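Local coordinates for protein carbohydrate deacetylase Agd3 (Neosartorya fumigata, PDB 6NWZ) that probably removes N-acetyl groups from the fungal exopolysaccharide galactosaminogalactan, a step required for biofilm formation, at residues Ser226-His231 and His534-Arg539. Sequence-based numbering, arbitrary orientation.
Sequences SNYLQH and HLLGLR. With ZN (zinc ion), chain I.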
ATOM      1  N   SER A 226     -13.199   6.440  -2.417  1.00 36.01           N
ATOM      2  CA  SER A 226     -12.654   7.634  -1.777  1.00 21.94           C
ATOM      3  C   SER A 226     -11.142   7.712  -1.952  1.00 32.02           C
ATOM      4  O   SER A 226     -10.598   8.785  -2.244  1.00 31.83           O
ATOM      5  CB  SER A 226     -13.025   7.654  -0.296  1.00 29.55           C
ATOM      6  OG  SER A 226     -14.432   7.650  -0.123  1.00 38.22           O
ATOM      7  N   ASN A 227     -10.447   6.582  -1.785  1.00 24.70           N
ATOM      8  CA  ASN A 227      -9.007   6.549  -2.019  1.00 21.46           C
ATOM      9  C   ASN A 227      -8.650   6.778  -3.482  1.00 25.29           C
ATOM     10  O   ASN A 227      -7.512   7.161  -3.773  1.00 32.13           O
ATOM     11  CB  ASN A 227      -8.425   5.217  -1.544  1.00 27.25           C
ATOM     12  CG  ASN A 227      -8.300   5.144  -0.037  1.00 37.42           C
ATOM     13  OD1 ASN A 227      -7.261   5.488   0.526  1.00 44.82           O
ATOM     14  ND2 ASN A 227      -9.361   4.699   0.624  1.00 34.56           N
ATOM     15  N   TYR A 228      -9.586   6.543  -4.404  1.00 22.37           N
ATOM     16  CA  TYR A 228      -9.365   6.873  -5.808  1.00 28.49           C
ATOM     17  C   TYR A 228      -9.554   8.363  -6.060  1.00 35.69           C
ATOM     18  O   TYR A 228      -8.734   8.998  -6.732  1.00 40.59           O
ATOM     19  CB  TYR A 228     -10.316   6.066  -6.691  1.00 27.49           C
ATOM     20  CG  TYR A 228     -10.313   6.457  -8.156  1.00 32.92           C
ATOM     21  CD1 TYR A 228      -9.205   6.216  -8.954  1.00 33.15           C
ATOM     22  CD2 TYR A 228     -11.430   7.042  -8.750  1.00 28.55           C
ATOM     23  CE1 TYR A 228      -9.197   6.555 -10.294  1.00 29.09           C
ATOM     24  CE2 TYR A 228     -11.430   7.386 -10.096  1.00 22.79           C
ATOM     25  CZ  TYR A 228     -10.306   7.138 -10.862  1.00 35.56           C
ATOM     26  OH  TYR A 228     -10.276   7.466 -12.203  1.00 35.84           O
ATOM     27  N   LEU A 229     -10.636   8.931  -5.526  1.00 35.28           N
ATOM     28  CA  LEU A 229     -10.954  10.327  -5.796  1.00 29.62           C
ATOM     29  C   LEU A 229      -9.917  11.270  -5.205  1.00 30.51           C
ATOM     30  O   LEU A 229      -9.653  12.332  -5.778  1.00 36.67           O
ATOM     31  CB  LEU A 229     -12.342  10.660  -5.247  1.00 22.89           C
ATOM     32  CG  LEU A 229     -13.529   9.882  -5.820  1.00 19.71           C
ATOM     33  CD1 LEU A 229     -14.815  10.322  -5.146  1.00 23.82           C
ATOM     34  CD2 LEU A 229     -13.631  10.060  -7.329  1.00 21.20           C
ATOM     35  N   GLN A 230      -9.314  10.901  -4.072  1.00 35.35           N
ATOM     36  CA  GLN A 230      -8.488  11.853  -3.337  1.00 32.78           C
ATOM     37  C   GLN A 230      -7.281  12.306  -4.147  1.00 39.61           C
ATOM     38  O   GLN A 230      -6.752  13.398  -3.911  1.00 37.30           O
ATOM     39  CB  GLN A 230      -8.039  11.244  -2.013  1.00 28.58           C
ATOM     40  CG  GLN A 230      -7.166  10.019  -2.164  1.00 32.69           C
ATOM     41  CD  GLN A 230      -6.772   9.430  -0.829  1.00 44.83           C
ATOM     42  OE1 GLN A 230      -7.033  10.017   0.224  1.00 48.53           O
ATOM     43  NE2 GLN A 230      -6.144   8.258  -0.862  1.00 31.03           N
ATOM     44  N   HIS A 231      -6.842  11.496  -5.112  1.00 35.23           N
ATOM     45  CA  HIS A 231      -5.699  11.874  -5.933  1.00 29.97           C
ATOM     46  C   HIS A 231      -6.017  13.040  -6.859  1.00 33.13           C
ATOM     47  O   HIS A 231      -5.097  13.724  -7.322  1.00 27.17           O
ATOM     48  CB  HIS A 231      -5.216  10.665  -6.731  1.00 18.82           C
ATOM     49  CG  HIS A 231      -4.803   9.514  -5.871  1.00 32.69           C
ATOM     50  ND1 HIS A 231      -3.641   9.522  -5.129  1.00 28.09           N
ATOM     51  CD2 HIS A 231      -5.402   8.326  -5.619  1.00 35.26           C
ATOM     52  CE1 HIS A 231      -3.538   8.384  -4.466  1.00 33.70           C
ATOM     53  NE2 HIS A 231      -4.594   7.641  -4.745  1.00 33.64           N
ATOM     54  N   HIS A 534      -6.120  -0.446  -0.670  1.00 28.33           N
ATOM     55  CA  HIS A 534      -4.741  -0.442  -0.190  1.00 24.76           C
ATOM     56  C   HIS A 534      -3.819   0.271  -1.169  1.00 31.45           C
ATOM     57  O   HIS A 534      -3.052   1.162  -0.781  1.00 36.97           O
ATOM     58  CB  HIS A 534      -4.262  -1.878   0.035  1.00 26.53           C
ATOM     59  CG  HIS A 534      -5.079  -2.641   1.029  1.00 30.36           C
ATOM     60  ND1 HIS A 534      -5.666  -2.046   2.124  1.00 37.17           N
ATOM     61  CD2 HIS A 534      -5.406  -3.952   1.094  1.00 33.27           C
ATOM     62  CE1 HIS A 534      -6.318  -2.958   2.822  1.00 33.68           C
ATOM     63  NE2 HIS A 534      -6.176  -4.123   2.218  1.00 37.76           N
ATOM     64  N   LEU A 535      -3.884  -0.110  -2.450  1.00 22.62           N
ATOM     65  CA  LEU A 535      -2.942   0.409  -3.436  1.00 27.92           C
ATOM     66  C   LEU A 535      -3.196   1.882  -3.729  1.00 31.86           C
ATOM     67  O   LEU A 535      -2.250   2.676  -3.813  1.00 25.36           O
ATOM     68  CB  LEU A 535      -3.019  -0.421  -4.719  1.00 33.34           C
ATOM     69  CG  LEU A 535      -2.590  -1.886  -4.598  1.00 33.68           C
ATOM     70  CD1 LEU A 535      -2.493  -2.549  -5.967  1.00 23.73           C
ATOM     71  CD2 LEU A 535      -1.273  -1.999  -3.849  1.00 21.11           C
ATOM     72  N   LEU A 536      -4.461   2.271  -3.895  1.00 26.29           N
ATOM     73  CA  LEU A 536      -4.770   3.680  -4.100  1.00 31.99           C
ATOM     74  C   LEU A 536      -4.578   4.507  -2.831  1.00 31.82           C
ATOM     75  O   LEU A 536      -4.546   5.739  -2.911  1.00 26.37           O
ATOM     76  CB  LEU A 536      -6.197   3.829  -4.636  1.00 28.94           C
ATOM     77  CG  LEU A 536      -6.407   3.196  -6.017  1.00 23.28           C
ATOM     78  CD1 LEU A 536      -7.834   3.353  -6.511  1.00 18.93           C
ATOM     79  CD2 LEU A 536      -5.434   3.806  -7.006  1.00 24.97           C
ATOM     80  N   GLY A 537      -4.446   3.865  -1.674  1.00 31.71           N
ATOM     81  CA  GLY A 537      -4.045   4.528  -0.454  1.00 22.14           C
ATOM     82  C   GLY A 537      -2.548   4.597  -0.259  1.00 31.27           C
ATOM     83  O   GLY A 537      -2.088   5.036   0.801  1.00 34.93           O
ATOM     84  N   LEU A 538      -1.775   4.161  -1.257  1.00 28.21           N
ATOM     85  CA  LEU A 538      -0.311   4.210  -1.239  1.00 37.03           C
ATOM     86  C   LEU A 538       0.276   3.370  -0.106  1.00 33.61           C
ATOM     87  O   LEU A 538       1.375   3.644   0.382  1.00 47.05           O
ATOM     88  CB  LEU A 538       0.202   5.652  -1.165  1.00 32.41           C
ATOM     89  CG  LEU A 538      -0.295   6.593  -2.265  1.00 29.23           C
ATOM     90  CD1 LEU A 538       0.491   7.902  -2.253  1.00 30.48           C
ATOM     91  CD2 LEU A 538      -0.230   5.924  -3.632  1.00 22.02           C
ATOM     92  N   ARG A 539      -0.446   2.335   0.313  1.00 28.28           N
ATOM     93  CA  ARG A 539       0.074   1.387   1.288  1.00 32.35           C
ATOM     94  C   ARG A 539       1.064   0.456   0.595  1.00 36.39           C
ATOM     95  O   ARG A 539       0.685  -0.308  -0.301  1.00 35.03           O
ATOM     96  CB  ARG A 539      -1.071   0.604   1.925  1.00 34.82           C
ATOM     97  CG  ARG A 539      -2.102   1.485   2.625  1.00 31.86           C
ATOM     98  CD  ARG A 539      -1.574   2.026   3.943  1.00 29.16           C
ATOM     99  NE  ARG A 539      -1.493   0.970   4.947  1.00 52.72           N
ATOM    100  CZ  ARG A 539      -2.406   0.760   5.890  1.00 52.63           C
ATOM    101  NH1 ARG A 539      -3.472   1.549   5.976  1.00 30.61           N
ATOM    102  NH2 ARG A 539      -2.248  -0.237   6.751  1.00 45.08           N
TER
HETATM  103 ZN    ZN I 910      -6.942  -6.369   2.504  1.00 85.25          ZN
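His231 hydrogen-bonds through NE2 to the carbonyl O of Leu536, at 2.6 Å and with a bent N-H...O angle of 141°. The oxygen lies at the ring edge, near its plane, and receives the bond on a lone pair. The other ring nitrogen, ND1, hydrogen-bonds with Tyr47 OH, so both ring nitrogens are engaged and the imidazole's rotation is fixed. The CG of Gln230 sits over one ring face.

Apolar contacts flank this bond. Leu536 turns its CB toward helix 224-237, 4.1 Å from CB of Asn227, while its CD1 lies 3.7 Å from CB of Tyr228; the Leu536 and Tyr228 side chains run side by side, and Leu584 touches both.

The Asn227 amide makes polar contacts. With CG anti to the carbonyl carbon (chi1 -76°), it brings OD1 to 3.5 Å from CA of Gly537, and its ND2 bonds back to the carbonyls of Thr220 and Ser223.

Two residues before Leu536, the CB of His534 is directed away from helix 224-237, and its NE2 binds zinc at 2.4 Å, with Asp530 as the other protein ligand. Helix 520-536 ends here in a Schellman motif, Leu538 taking the positive-phi C' position, and this C-terminal end packs against helix 224-237, tying the CBM87 family region to the deacetylase family region.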